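Local atomic coordinates of endoglucanase (Thermotoga maritima, PDB entry 1VHO), a protein that probably acts as an aminopeptidase of the M42 family, removing N-terminal residues from peptides with the help of two divalent metal ions per subunit. Residues 97-101 with 111-115; 179-183 with 323-328; 190-196 with 329-335; 241-246 with 314-319. One frame throughout, in Å; residues are numbered along the deposited sequence. Where two conformers were deposited one is given.

Contact 1: residues 97-101 with 111-115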
loop_
_atom_site.group_PDB
_atom_site.type_symbol
_atom_site.label_atom_id
_atom_site.label_comp_id
_atom_site.label_asym_id
_atom_site.label_seq_id
_atom_site.Cartn_x
_atom_site.Cartn_y
_atom_site.Cartn_z
ATOM N N TYR A 97 16.121 -1.070 -7.805
ATOM C CA TYR A 97 14.725 -1.479 -7.856
ATOM C C TYR A 97 14.572 -2.839 -7.183
ATOM O O TYR A 97 14.217 -2.911 -5.993
ATOM C CB TYR A 97 14.138 -1.432 -9.245
ATOM C CG TYR A 97 14.784 -2.165 -10.385
ATOM C CD1 TYR A 97 14.010 -2.572 -11.479
ATOM C CD2 TYR A 97 16.136 -2.472 -10.409
ATOM C CE1 TYR A 97 14.568 -3.259 -12.539
ATOM C CE2 TYR A 97 16.703 -3.157 -11.463
ATOM C CZ TYR A 97 15.918 -3.546 -12.526
ATOM O OH TYR A 97 16.497 -4.218 -13.574
ATOM N N ALA A 98 14.903 -3.899 -7.886
ATOM C CA ALA A 98 14.787 -5.253 -7.374
ATOM C C ALA A 98 16.078 -6.040 -7.541
ATOM O O ALA A 98 16.744 -5.913 -8.578
ATOM C CB ALA A 98 13.692 -5.965 -8.203
ATOM N N SER A 99 16.473 -6.782 -6.514
ATOM C CA SER A 99 17.688 -7.611 -6.700
ATOM C C SER A 99 17.259 -9.027 -6.335
ATOM O O SER A 99 16.996 -9.826 -7.247
ATOM C CB SER A 99 18.901 -7.086 -5.995
ATOM O OG SER A 99 19.945 -8.047 -5.927
ATOM N N LYS A 100 17.049 -9.298 -5.047
ATOM C CA LYS A 100 16.577 -10.628 -4.639
ATOM C C LYS A 100 15.071 -10.726 -4.943
ATOM O O LYS A 100 14.250 -9.840 -4.602
ATOM C CB LYS A 100 16.782 -10.839 -3.128
ATOM C CG LYS A 100 18.250 -11.208 -2.748
ATOM C CD LYS A 100 18.417 -11.299 -1.205
ATOM C CE LYS A 100 17.497 -12.361 -0.638
ATOM N NZ LYS A 100 17.682 -12.566 0.844
ATOM N N VAL A 101 14.686 -11.859 -5.534
ATOM C CA VAL A 101 13.336 -12.161 -5.864
ATOM C C VAL A 101 12.966 -13.582 -5.430
ATOM O O VAL A 101 13.851 -14.407 -5.215
ATOM C CB VAL A 101 12.942 -12.063 -7.363
ATOM C CG1 VAL A 101 12.948 -10.612 -7.813
ATOM C CG2 VAL A 101 13.900 -12.932 -8.224
ATOM N N ARG A 111 14.059 -18.985 -4.978
ATOM C CA ARG A 111 14.686 -17.709 -4.693
ATOM C C ARG A 111 15.880 -17.427 -5.580
ATOM O O ARG A 111 16.681 -18.350 -5.822
ATOM C CB ARG A 111 15.154 -17.741 -3.215
ATOM C CG ARG A 111 13.893 -17.659 -2.323
ATOM C CD ARG A 111 14.272 -17.817 -0.849
ATOM N NE ARG A 111 13.003 -17.781 -0.094
ATOM C CZ ARG A 111 12.222 -18.841 0.060
ATOM N NH1 ARG A 111 11.095 -18.686 0.736
ATOM N NH2 ARG A 111 12.562 -20.046 -0.412
ATOM N N GLY A 112 16.009 -16.205 -6.052
ATOM C CA GLY A 112 17.170 -15.931 -6.913
ATOM C C GLY A 112 17.443 -14.451 -6.900
ATOM O O GLY A 112 16.783 -13.697 -6.182
ATOM N N VAL A 113 18.442 -14.063 -7.689
ATOM C CA VAL A 113 18.859 -12.683 -7.773
ATOM C C VAL A 113 18.820 -12.215 -9.222
ATOM O O VAL A 113 19.396 -12.885 -10.093
ATOM C CB VAL A 113 20.326 -12.573 -7.273
ATOM C CG1 VAL A 113 20.845 -11.142 -7.392
ATOM C CG2 VAL A 113 20.436 -13.064 -5.830
ATOM N N ILE A 114 18.073 -11.132 -9.452
ATOM C CA ILE A 114 17.946 -10.585 -10.799
ATOM C C ILE A 114 19.309 -10.199 -11.368
ATOM O O ILE A 114 20.185 -9.607 -10.697
ATOM C CB ILE A 114 17.032 -9.341 -10.800
ATOM C CG1 ILE A 114 15.573 -9.770 -10.539
ATOM C CG2 ILE A 114 17.143 -8.590 -12.127
ATOM C CD1 ILE A 114 14.675 -8.580 -10.305
ATOM N N GLY A 115 19.594 -10.696 -12.575
ATOM C CA GLY A 115 20.799 -10.417 -13.290
ATOM C C GLY A 115 22.047 -11.150 -12.854
ATOM O O GLY A 115 23.108 -10.962 -13.454
HETATM O O HOH W 1 20.651 -7.657 -8.674
#
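Ile114 lays its side chain against Ala98, Ser99 and Val101. Its CB lies 3.6 Å from Ser99 O. The next carbon, CG1, takes the place anti to the carbonyl carbon (chi1 -70°), which keeps it beside that oxygen and brings it 3.9 Å from CG1 of Val101. From there the chain runs on extended (chi2 171°), and its tip, CD1, presses against Ala98 CB at 3.5 Å, tighter than usual carbon packing. The same methyl meets Val101 CG1 at 3.6 Å, the two side chains crossing at about a right angle; isoleucine suits the place because it is long enough to reach both neighbours. The other branch of Val101, CG2, rests 3.6 Å from Gly112 O, so both arms of this beta-branched residue are used. With an alanine at Val101 both methyls would be gone, and Ile114 CD1 would probably lose its Val101 neighbour and be freer to turn, while Gly112 O would lose apolar cover.

Beneath the side chains the backbones pair. Val101 and Gly112 form a hydrogen-bonded antiparallel pair, with Val101 N 2.9 Å from Gly112 O and the return bond from Gly112 N to Val101 O. Beyond the non-hydrogen-bonded pair Lys100-Val113, Ile114 N donates to Ser99 O, and a water joins Ser99 OG to Ile114 O. This is the open end of a beta hairpin, strands 100-105 and 108-113, at the margin of the six-stranded antiparallel sheet.

Contact 2: residues 179-183 with 323-328. With SO4 (sulfate ion), chain D.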
loop_
_atom_site.group_PDB
_atom_site.type_symbol
_atom_site.label_atom_id
_atom_site.label_comp_id
_atom_site.label_asym_id
_atom_site.label_seq_id
_atom_site.Cartn_x
_atom_site.Cartn_y
_atom_site.Cartn_z
ATOM N N VAL A 179 -2.492 1.698 8.609
ATOM C CA VAL A 179 -3.236 2.841 9.192
ATOM C C VAL A 179 -4.726 2.495 9.285
ATOM O O VAL A 179 -5.382 2.644 10.321
ATOM C CB VAL A 179 -3.154 4.089 8.267
ATOM C CG1 VAL A 179 -4.158 5.180 8.791
ATOM C CG2 VAL A 179 -1.765 4.659 8.179
ATOM N N LEU A 180 -5.281 1.938 8.190
ATOM C CA LEU A 180 -6.726 1.650 8.199
ATOM C C LEU A 180 -7.093 0.540 9.161
ATOM O O LEU A 180 -8.198 0.587 9.762
ATOM C CB LEU A 180 -7.224 1.435 6.767
ATOM C CG LEU A 180 -6.995 2.661 5.837
ATOM C CD1 LEU A 180 -7.762 2.442 4.537
ATOM C CD2 LEU A 180 -7.518 3.940 6.530
ATOM N N VAL A 181 -6.192 -0.438 9.318
ATOM C CA VAL A 181 -6.486 -1.513 10.318
ATOM C C VAL A 181 -6.516 -0.877 11.712
ATOM O O VAL A 181 -7.454 -1.161 12.512
ATOM C CB VAL A 181 -5.397 -2.603 10.252
ATOM C CG1 VAL A 181 -5.501 -3.539 11.475
ATOM C CG2 VAL A 181 -5.589 -3.428 8.968
ATOM N N LYS A 182 -5.549 -0.008 11.991
ATOM C CA LYS A 182 -5.482 0.662 13.316
ATOM C C LYS A 182 -6.680 1.587 13.520
ATOM O O LYS A 182 -7.178 1.725 14.657
ATOM C CB LYS A 182 -4.158 1.389 13.501
ATOM C CG LYS A 182 -2.928 0.466 13.610
ATOM C CD LYS A 182 -2.967 -0.457 14.827
ATOM C CE LYS A 182 -2.660 0.268 16.114
ATOM N NZ LYS A 182 -2.607 -0.646 17.276
ATOM N N VAL A 183 -7.151 2.266 12.476
ATOM C CA VAL A 183 -8.349 3.118 12.669
ATOM C C VAL A 183 -9.515 2.272 13.221
ATOM O O VAL A 183 -10.241 2.677 14.129
ATOM C CB VAL A 183 -8.812 3.707 11.326
ATOM C CG1 VAL A 183 -10.170 4.414 11.436
ATOM C CG2 VAL A 183 -7.782 4.704 10.804
ATOM N N LEU A 323 -1.735 8.871 12.452
ATOM C CA LEU A 323 -2.732 9.062 11.396
ATOM C C LEU A 323 -4.002 8.310 11.752
ATOM O O LEU A 323 -5.146 8.770 11.541
ATOM C CB LEU A 323 -2.158 8.657 10.020
ATOM C CG LEU A 323 -3.134 8.817 8.849
ATOM C CD1 LEU A 323 -3.858 10.178 8.919
ATOM C CD2 LEU A 323 -2.472 8.685 7.484
ATOM N N ALA A 324 -3.850 7.020 12.186
ATOM C CA ALA A 324 -5.073 6.279 12.520
ATOM C C ALA A 324 -5.828 6.958 13.696
ATOM O O ALA A 324 -7.049 6.973 13.694
ATOM C CB ALA A 324 -4.659 4.866 12.961
ATOM N N ARG A 325 -5.093 7.485 14.661
ATOM C CA ARG A 325 -5.736 8.186 15.791
ATOM C C ARG A 325 -6.525 9.365 15.261
ATOM O O ARG A 325 -7.692 9.592 15.605
ATOM C CB ARG A 325 -4.661 8.640 16.826
ATOM C CG ARG A 325 -5.287 9.273 18.089
ATOM C CD ARG A 325 -4.266 9.378 19.213
ATOM N NE ARG A 325 -3.293 10.468 19.052
ATOM C CZ ARG A 325 -3.516 11.721 19.453
ATOM N NH1 ARG A 325 -4.667 12.089 20.044
ATOM N NH2 ARG A 325 -2.578 12.635 19.263
ATOM N N LEU A 326 -5.907 10.173 14.381
ATOM C CA LEU A 326 -6.617 11.302 13.784
ATOM C C LEU A 326 -7.829 10.860 13.009
ATOM O O LEU A 326 -8.904 11.488 13.114
ATOM C CB LEU A 326 -5.654 12.000 12.756
ATOM C CG LEU A 326 -6.297 13.155 11.985
ATOM C CD1 LEU A 326 -6.873 14.195 12.961
ATOM C CD2 LEU A 326 -5.245 13.830 11.074
ATOM N N LEU A 327 -7.737 9.803 12.175
ATOM C CA LEU A 327 -8.876 9.376 11.371
ATOM C C LEU A 327 -10.032 8.875 12.278
ATOM O O LEU A 327 -11.205 9.132 11.967
ATOM C CB LEU A 327 -8.580 8.246 10.359
ATOM C CG LEU A 327 -7.561 8.577 9.250
ATOM C CD1 LEU A 327 -7.438 7.398 8.265
ATOM C CD2 LEU A 327 -7.982 9.820 8.498
ATOM N N SER A 328 -9.687 8.191 13.350
ATOM C CA SER A 328 -10.725 7.742 14.303
ATOM C C SER A 328 -11.385 9.012 14.896
ATOM O O SER A 328 -12.619 9.034 15.043
ATOM C CB SER A 328 -10.191 6.824 15.369
ATOM O OG SER A 328 -9.318 7.431 16.337
HETATM S S SO4 D . -7.131 11.670 22.376
HETATM O O1 SO4 D . -6.089 11.490 23.463
HETATM O O2 SO4 D . -7.106 13.123 22.017
HETATM O O3 SO4 D . -6.790 10.785 21.227
HETATM O O4 SO4 D . -8.469 11.303 22.944
#
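Ala324 is the point where the two helices come nearest, its small side chain set against Val179, Lys182 and Val183. The short segments approach to 8.2 Å between axes with a crossing angle of -48°, a separation that suits alanine.

Van der Waals packing carries the contact. The Ala324 methyl, CB, touches the backbone oxygen Val179 O at 3.5 Å and lies 3.6 Å from Lys182 CB. Val183 sends CG2 to the opposing helix, 3.6 Å from Ala324 CA and 3.7 Å from Leu327 CB; with CG1 anti to the backbone N (chi1 171°), CG2 is the branch left to fill that place. One turn before Val183, Val179 CG1 meets Leu323 CG at 3.8 Å. Leu180 CD2 reaches Leu327 CD1 at 3.9 Å. Branched aliphatic residues suit such a buried, largely apolar seam.

Polar groups lie around it. No hydrogen bond joins the segments; Ser328 OG turns back to Arg325 O in its own helix, and Lys182 bends away to a salt bridge with Glu185. Arg325 points outward: NH1 donates a hydrogen bond to O3 of a sulfate, probably from the crystallisation liquor, at 2.8 Å, while NE pairs with Glu322 and NH2 with His269 O. An alanine in place of Arg325 would probably leave Glu322 and the sulfate each without this positive partner.

Helices 171-187 and 317-333 lie together on one face of the central mixed sheet: Leu180, Val183 and Leu327 share Phe64 of strand 61-67, and Val179, Leu323 and Leu327 rest on Met226 of strand 222-229. Helix 7-16 packs on Val181 and Lys182.

Contact 3: residues 190-196 with 329-335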
loop_
_atom_site.group_PDB
_atom_site.type_symbol
_atom_site.label_atom_id
_atom_site.label_comp_id
_atom_site.label_asym_id
_atom_site.label_seq_id
_atom_site.Cartn_x
_atom_site.Cartn_y
_atom_site.Cartn_z
ATOM N N TYR A 190 -15.113 4.403 20.835
ATOM C CA TYR A 190 -16.058 5.474 20.737
ATOM C C TYR A 190 -17.416 5.121 20.148
ATOM O O TYR A 190 -17.556 4.260 19.306
ATOM C CB TYR A 190 -15.509 6.567 19.795
ATOM C CG TYR A 190 -14.194 7.195 20.175
ATOM C CD1 TYR A 190 -14.125 8.216 21.105
ATOM C CD2 TYR A 190 -13.021 6.796 19.540
ATOM C CE1 TYR A 190 -12.918 8.823 21.433
ATOM C CE2 TYR A 190 -11.804 7.394 19.868
ATOM C CZ TYR A 190 -11.763 8.391 20.806
ATOM O OH TYR A 190 -10.553 8.977 21.130
ATOM N N ASP A 191 -18.366 5.969 20.572
ATOM C CA ASP A 191 -19.734 5.912 20.053
ATOM C C ASP A 191 -19.770 6.977 18.947
ATOM O O ASP A 191 -20.540 7.942 18.990
ATOM C CB ASP A 191 -20.765 6.258 21.127
ATOM C CG ASP A 191 -22.202 6.136 20.649
ATOM O OD1 ASP A 191 -22.467 5.327 19.733
ATOM O OD2 ASP A 191 -23.087 6.853 21.199
ATOM N N HIS A 192 -18.944 6.767 17.925
ATOM C CA HIS A 192 -18.811 7.671 16.797
ATOM C C HIS A 192 -20.061 7.826 15.969
ATOM O O HIS A 192 -20.703 6.849 15.568
ATOM C CB HIS A 192 -17.641 7.185 15.932
ATOM C CG HIS A 192 -17.759 5.783 15.395
ATOM N ND1 HIS A 192 -18.301 5.478 14.191
ATOM C CD2 HIS A 192 -17.244 4.620 15.883
ATOM C CE1 HIS A 192 -18.199 4.169 13.951
ATOM N NE2 HIS A 192 -17.542 3.648 14.974
ATOM N N PRO A 193 -20.418 9.070 15.630
ATOM C CA PRO A 193 -21.597 9.389 14.874
ATOM C C PRO A 193 -21.569 8.974 13.418
ATOM O O PRO A 193 -22.581 8.614 12.827
ATOM C CB PRO A 193 -21.703 10.924 14.953
ATOM C CG PRO A 193 -20.809 11.325 16.078
ATOM C CD PRO A 193 -19.699 10.302 16.084
ATOM N N TRP A 194 -20.390 9.011 12.784
ATOM C CA TRP A 194 -20.328 8.654 11.369
ATOM C C TRP A 194 -20.293 7.142 11.128
ATOM O O TRP A 194 -19.740 6.399 11.941
ATOM C CB TRP A 194 -19.007 9.247 10.799
ATOM C CG TRP A 194 -19.036 10.729 10.635
ATOM C CD1 TRP A 194 -18.702 11.682 11.570
ATOM C CD2 TRP A 194 -19.434 11.434 9.467
ATOM N NE1 TRP A 194 -18.860 12.935 11.040
ATOM C CE2 TRP A 194 -19.331 12.816 9.755
ATOM C CE3 TRP A 194 -19.877 11.046 8.210
ATOM C CZ2 TRP A 194 -19.648 13.786 8.815
ATOM C CZ3 TRP A 194 -20.207 12.016 7.280
ATOM C CH2 TRP A 194 -20.082 13.383 7.589
ATOM N N ASP A 195 -20.884 6.715 10.026
ATOM C CA ASP A 195 -20.804 5.309 9.612
ATOM C C ASP A 195 -19.461 5.270 8.849
ATOM O O ASP A 195 -19.216 6.194 8.050
ATOM C CB ASP A 195 -21.954 4.918 8.711
ATOM C CG ASP A 195 -23.270 4.810 9.514
ATOM O OD1 ASP A 195 -23.249 4.726 10.750
ATOM O OD2 ASP A 195 -24.310 4.825 8.842
ATOM N N VAL A 196 -18.626 4.286 9.105
ATOM C CA VAL A 196 -17.306 4.279 8.458
ATOM C C VAL A 196 -17.123 3.120 7.508
ATOM O O VAL A 196 -17.424 1.968 7.876
ATOM C CB VAL A 196 -16.223 4.226 9.558
ATOM C CG1 VAL A 196 -14.822 4.059 8.967
ATOM C CG2 VAL A 196 -16.272 5.522 10.395
ATOM N N LEU A 329 -10.649 10.044 15.227
ATOM C CA LEU A 329 -11.194 11.300 15.764
ATOM C C LEU A 329 -12.039 12.028 14.748
ATOM O O LEU A 329 -13.047 12.669 15.098
ATOM C CB LEU A 329 -10.082 12.173 16.354
ATOM C CG LEU A 329 -9.441 11.565 17.599
ATOM C CD1 LEU A 329 -8.090 12.204 17.931
ATOM C CD2 LEU A 329 -10.390 11.701 18.795
ATOM N N VAL A 330 -11.713 11.913 13.454
ATOM C CA VAL A 330 -12.524 12.535 12.404
ATOM C C VAL A 330 -13.888 11.872 12.420
ATOM O O VAL A 330 -14.942 12.520 12.376
ATOM C CB VAL A 330 -11.865 12.428 11.012
ATOM C CG1 VAL A 330 -12.804 12.789 9.883
ATOM C CG2 VAL A 330 -10.630 13.351 10.959
ATOM N N ALA A 331 -13.918 10.525 12.549
ATOM C CA ALA A 331 -15.190 9.834 12.609
ATOM C C ALA A 331 -15.984 10.234 13.846
ATOM O O ALA A 331 -17.219 10.083 13.843
ATOM C CB ALA A 331 -14.998 8.303 12.570
ATOM N N VAL A 332 -15.361 10.704 14.901
ATOM C CA VAL A 332 -16.067 11.113 16.115
ATOM C C VAL A 332 -16.512 12.563 16.116
ATOM O O VAL A 332 -17.683 12.875 16.399
ATOM C CB VAL A 332 -15.173 10.889 17.344
ATOM C CG1 VAL A 332 -15.858 11.382 18.646
ATOM C CG2 VAL A 332 -14.801 9.420 17.515
ATOM N N GLU A 333 -15.654 13.482 15.647
ATOM C CA GLU A 333 -15.934 14.900 15.694
ATOM C C GLU A 333 -16.247 15.636 14.425
ATOM O O GLU A 333 -16.609 16.825 14.523
ATOM C CB GLU A 333 -14.667 15.599 16.297
ATOM C CG GLU A 333 -14.457 15.080 17.732
ATOM C CD GLU A 333 -13.276 15.740 18.399
ATOM O OE1 GLU A 333 -12.624 16.595 17.759
ATOM O OE2 GLU A 333 -12.931 15.391 19.546
ATOM N N LEU A 334 -16.026 15.054 13.253
ATOM C CA LEU A 334 -16.304 15.773 12.031
ATOM C C LEU A 334 -17.758 16.274 11.939
ATOM O O LEU A 334 -18.699 15.512 12.049
ATOM C CB LEU A 334 -15.997 14.986 10.768
ATOM C CG LEU A 334 -16.208 15.681 9.424
ATOM C CD1 LEU A 334 -15.249 16.878 9.275
ATOM C CD2 LEU A 334 -15.956 14.699 8.269
ATOM N N GLU A 335 -17.842 17.528 11.585
ATOM C CA GLU A 335 -19.004 18.331 11.316
ATOM C C GLU A 335 -19.903 18.583 12.517
ATOM O O GLU A 335 -20.292 19.755 12.633
ATOM C CB GLU A 335 -19.819 17.787 10.136
ATOM C CG GLU A 335 -21.149 17.161 10.492
ATOM C CD GLU A 335 -21.984 16.737 9.312
ATOM O OE1 GLU A 335 -23.066 16.137 9.511
ATOM O OE2 GLU A 335 -21.576 16.982 8.161
#
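Trp194 swings its indole to Leu334 by placing CG anti to the carbonyl carbon (chi1 -73°), while His192 takes the crowded position between backbone N and carbonyl carbon (chi1 59°), turning its ring away from the helix and leaving only CB to face Ala331 and Val332.

The indole is held at edge and face. NE1 donates to Leu334 O at 2.8 Å in a nearly straight bond (163°), the oxygen lying in the ring plane. Next to it on the same edge, Trp194 CD1 lies 3.2 Å from Ala331 O. Leu334 also lays CD2 over one face, toward the rim, 3.8 Å from Trp194 CZ2, so one residue gives the indole both a polar and an apolar partner. Tryptophan suits this place because it combines a broad apolar surface with one N-H.

Pro193 adds its CD, 3.3 Å from Ala331 O. Val332 points CG2 over one face of the Tyr190 ring, 3.9 Å from its centroid, a CH-pi contact; Tyr190 OH lies 3.6 Å from Leu329 CD2. Deeper in, Val196 CG2 meets Ala331 CB at 3.8 Å.

Within the loop, His192 ND1 donates in its ring plane to Trp194 O, and its NE2 pairs with Lys54 NZ, consistent with a neutral ring protonated on ND1. Chemically, the contact finishes helix 317-333: its dipole probably makes Ala331 O and Val332 O good acceptors for weakly polar C-H groups of the loop leading into strand 195-201, and Leu334 O, just past the helix, is held by the indole N-H.

Contact 4: residues 241-246 with 314-319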
loop_
_atom_site.group_PDB
_atom_site.type_symbol
_atom_site.label_atom_id
_atom_site.label_comp_id
_atom_site.label_asym_id
_atom_site.label_seq_id
_atom_site.Cartn_x
_atom_site.Cartn_y
_atom_site.Cartn_z
ATOM N N GLU A 241 9.826 14.766 7.069
ATOM C CA GLU A 241 10.664 13.901 7.867
ATOM C C GLU A 241 9.836 12.749 8.486
ATOM O O GLU A 241 8.676 12.977 8.848
ATOM C CB GLU A 241 11.285 14.636 9.070
ATOM C CG GLU A 241 12.150 15.846 8.735
ATOM C CD GLU A 241 12.763 16.441 9.989
ATOM O OE1 GLU A 241 13.352 15.709 10.813
ATOM O OE2 GLU A 241 12.626 17.663 10.209
ATOM N N LEU A 242 10.469 11.584 8.589
ATOM C CA LEU A 242 9.771 10.469 9.254
ATOM C C LEU A 242 9.588 10.878 10.728
ATOM O O LEU A 242 10.539 11.432 11.301
ATOM C CB LEU A 242 10.682 9.232 9.287
ATOM C CG LEU A 242 11.085 8.652 7.919
ATOM C CD1 LEU A 242 11.568 7.196 8.051
ATOM C CD2 LEU A 242 9.910 8.685 6.966
ATOM N N GLY A 243 8.465 10.547 11.346
ATOM C CA GLY A 243 8.278 10.885 12.740
ATOM C C GLY A 243 7.682 12.253 13.011
ATOM O O GLY A 243 7.321 12.483 14.198
ATOM N N LYS A 244 7.535 13.133 12.019
ATOM C CA LYS A 244 6.930 14.439 12.288
ATOM C C LYS A 244 5.442 14.443 11.967
ATOM O O LYS A 244 4.812 15.520 11.916
ATOM C CB LYS A 244 7.604 15.603 11.559
ATOM C CG LYS A 244 9.034 15.865 11.940
ATOM C CD LYS A 244 9.253 16.466 13.289
ATOM C CE LYS A 244 10.672 17.057 13.393
ATOM N NZ LYS A 244 11.023 17.813 12.148
ATOM N N GLY A 245 4.850 13.258 11.709
ATOM C CA GLY A 245 3.413 13.170 11.468
ATOM C C GLY A 245 2.952 12.954 10.047
ATOM O O GLY A 245 3.695 13.086 9.045
ATOM N N PRO A 246 1.663 12.625 9.888
ATOM C CA PRO A 246 1.039 12.418 8.613
ATOM C C PRO A 246 1.037 13.748 7.837
ATOM O O PRO A 246 1.114 14.839 8.438
ATOM C CB PRO A 246 -0.351 11.912 8.884
ATOM C CG PRO A 246 -0.644 12.309 10.291
ATOM C CD PRO A 246 0.679 12.429 11.003
HETATM N N MSE A 314 11.244 2.703 4.174
HETATM C CA MSE A 314 11.281 2.865 5.629
HETATM C C MSE A 314 10.181 3.797 6.104
HETATM O O MSE A 314 9.947 4.840 5.475
HETATM C CB MSE A 314 12.655 3.519 5.985
HETATM C CG MSE A 314 12.740 3.792 7.507
HETATM SE SE MSE A 314 14.390 4.734 7.883
HETATM C CE MSE A 314 15.645 3.309 7.667
ATOM N N VAL A 315 9.425 3.379 7.105
ATOM C CA VAL A 315 8.361 4.236 7.649
ATOM C C VAL A 315 8.540 4.270 9.189
ATOM O O VAL A 315 9.186 3.378 9.781
ATOM C CB VAL A 315 6.945 3.730 7.369
ATOM C CG1 VAL A 315 6.664 3.748 5.850
ATOM C CG2 VAL A 315 6.746 2.320 7.927
ATOM N N ASP A 316 7.942 5.299 9.788
ATOM C CA ASP A 316 7.948 5.405 11.249
ATOM C C ASP A 316 6.599 4.947 11.749
ATOM O O ASP A 316 5.569 5.582 11.460
ATOM C CB ASP A 316 8.146 6.917 11.609
ATOM C CG ASP A 316 8.427 7.080 13.092
ATOM O OD1 ASP A 316 7.736 6.408 13.890
ATOM O OD2 ASP A 316 9.376 7.811 13.459
ATOM N N PRO A 317 6.476 3.876 12.536
ATOM C CA PRO A 317 5.216 3.395 13.046
ATOM C C PRO A 317 4.437 4.423 13.829
ATOM O O PRO A 317 3.199 4.331 13.872
ATOM C CB PRO A 317 5.550 2.157 13.876
ATOM C CG PRO A 317 6.955 1.823 13.554
ATOM C CD PRO A 317 7.638 3.046 12.982
ATOM N N ARG A 318 5.123 5.441 14.414
ATOM C CA ARG A 318 4.353 6.471 15.122
ATOM C C ARG A 318 3.544 7.321 14.160
ATOM O O ARG A 318 2.468 7.819 14.559
ATOM C CB ARG A 318 5.267 7.381 15.952
ATOM C CG ARG A 318 6.072 6.664 17.031
ATOM C CD ARG A 318 7.095 7.658 17.600
ATOM N NE ARG A 318 8.087 7.968 16.547
ATOM C CZ ARG A 318 9.028 8.881 16.670
ATOM N NH1 ARG A 318 9.111 9.591 17.811
ATOM N NH2 ARG A 318 9.879 9.113 15.710
ATOM N N ASP A 319 4.032 7.599 12.931
ATOM C CA ASP A 319 3.250 8.371 11.988
ATOM C C ASP A 319 1.992 7.583 11.613
ATOM O O ASP A 319 0.901 8.125 11.349
ATOM C CB ASP A 319 4.044 8.643 10.672
ATOM C CG ASP A 319 5.173 9.637 10.888
ATOM O OD1 ASP A 319 5.098 10.513 11.813
ATOM O OD2 ASP A 319 6.157 9.540 10.132
#
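Asp319 reaches from the first turn of its helix into the turn at Gly243 and Gly245, and its two carboxylate oxygens receive the backbone N-H groups of these glycines. Gly243 N donates to OD2 of Asp319 at 2.8 Å on the syn side; Gly245 N meets OD1 of Asp319 at 2.8 Å too, but from above the carboxylate plane and through a bent bond (137°). Aspartate suits the place: its short chain, with CG anti to the carbonyl carbon (chi1 -71°), sets both oxygens before the loop. Beside it, Leu242 CD1 packs on CG of selenomethionine Met314 at 3.6 Å.

Gly243 is the third residue of a type II turn, with positive phi (88°), and its CA lies 3.3 Å from Asp316 OD2. Even a CB would probably clash with that oxygen and with Arg318 NH2, which suits glycine here.

The next shell fixes Asp316. As the N-cap it accepts from Arg318 N at OD1, while the Arg318 guanidinium grips it side-on: NE reaches OD1 of Asp316 at 3.1 Å and NH2 reaches its OD2 at 2.6 Å. OD1 thus holds two donors. Gly243 O lies over one face of that guanidinium.

Farther out, the Gln274 side chain ties Glu241 O to Gly245 O. The whole sits where strand 313-315 gives way to helix 317-333, packed against strand 297-304: Leu242 and Asp319 touch its Pro304, while Pro246 leads into strand 247-249.

How the contacts relate
Helix 317-333 strings three of the contacts together: contact 4 at its start, contact 2 in its middle and contact 3 at its end. Contacts 2 and 4 touch directly, Leu323 CB lying 3.9 Å from Pro246 CB, and the centres of contacts 2 and 3 are about 12 Å apart. Contact 1 stands off in the antiparallel sheet, its centre about 34 Å from that of contact 2 and across the chain's centre. Contacts 1, 2 and 4 come near the predicted metal site: by side chains, Ala98 is about 10 Å from His309, Leu180 about 9 Å from His67, and Val315 about 8 Å from Asp172. Contact 3 lies away from it.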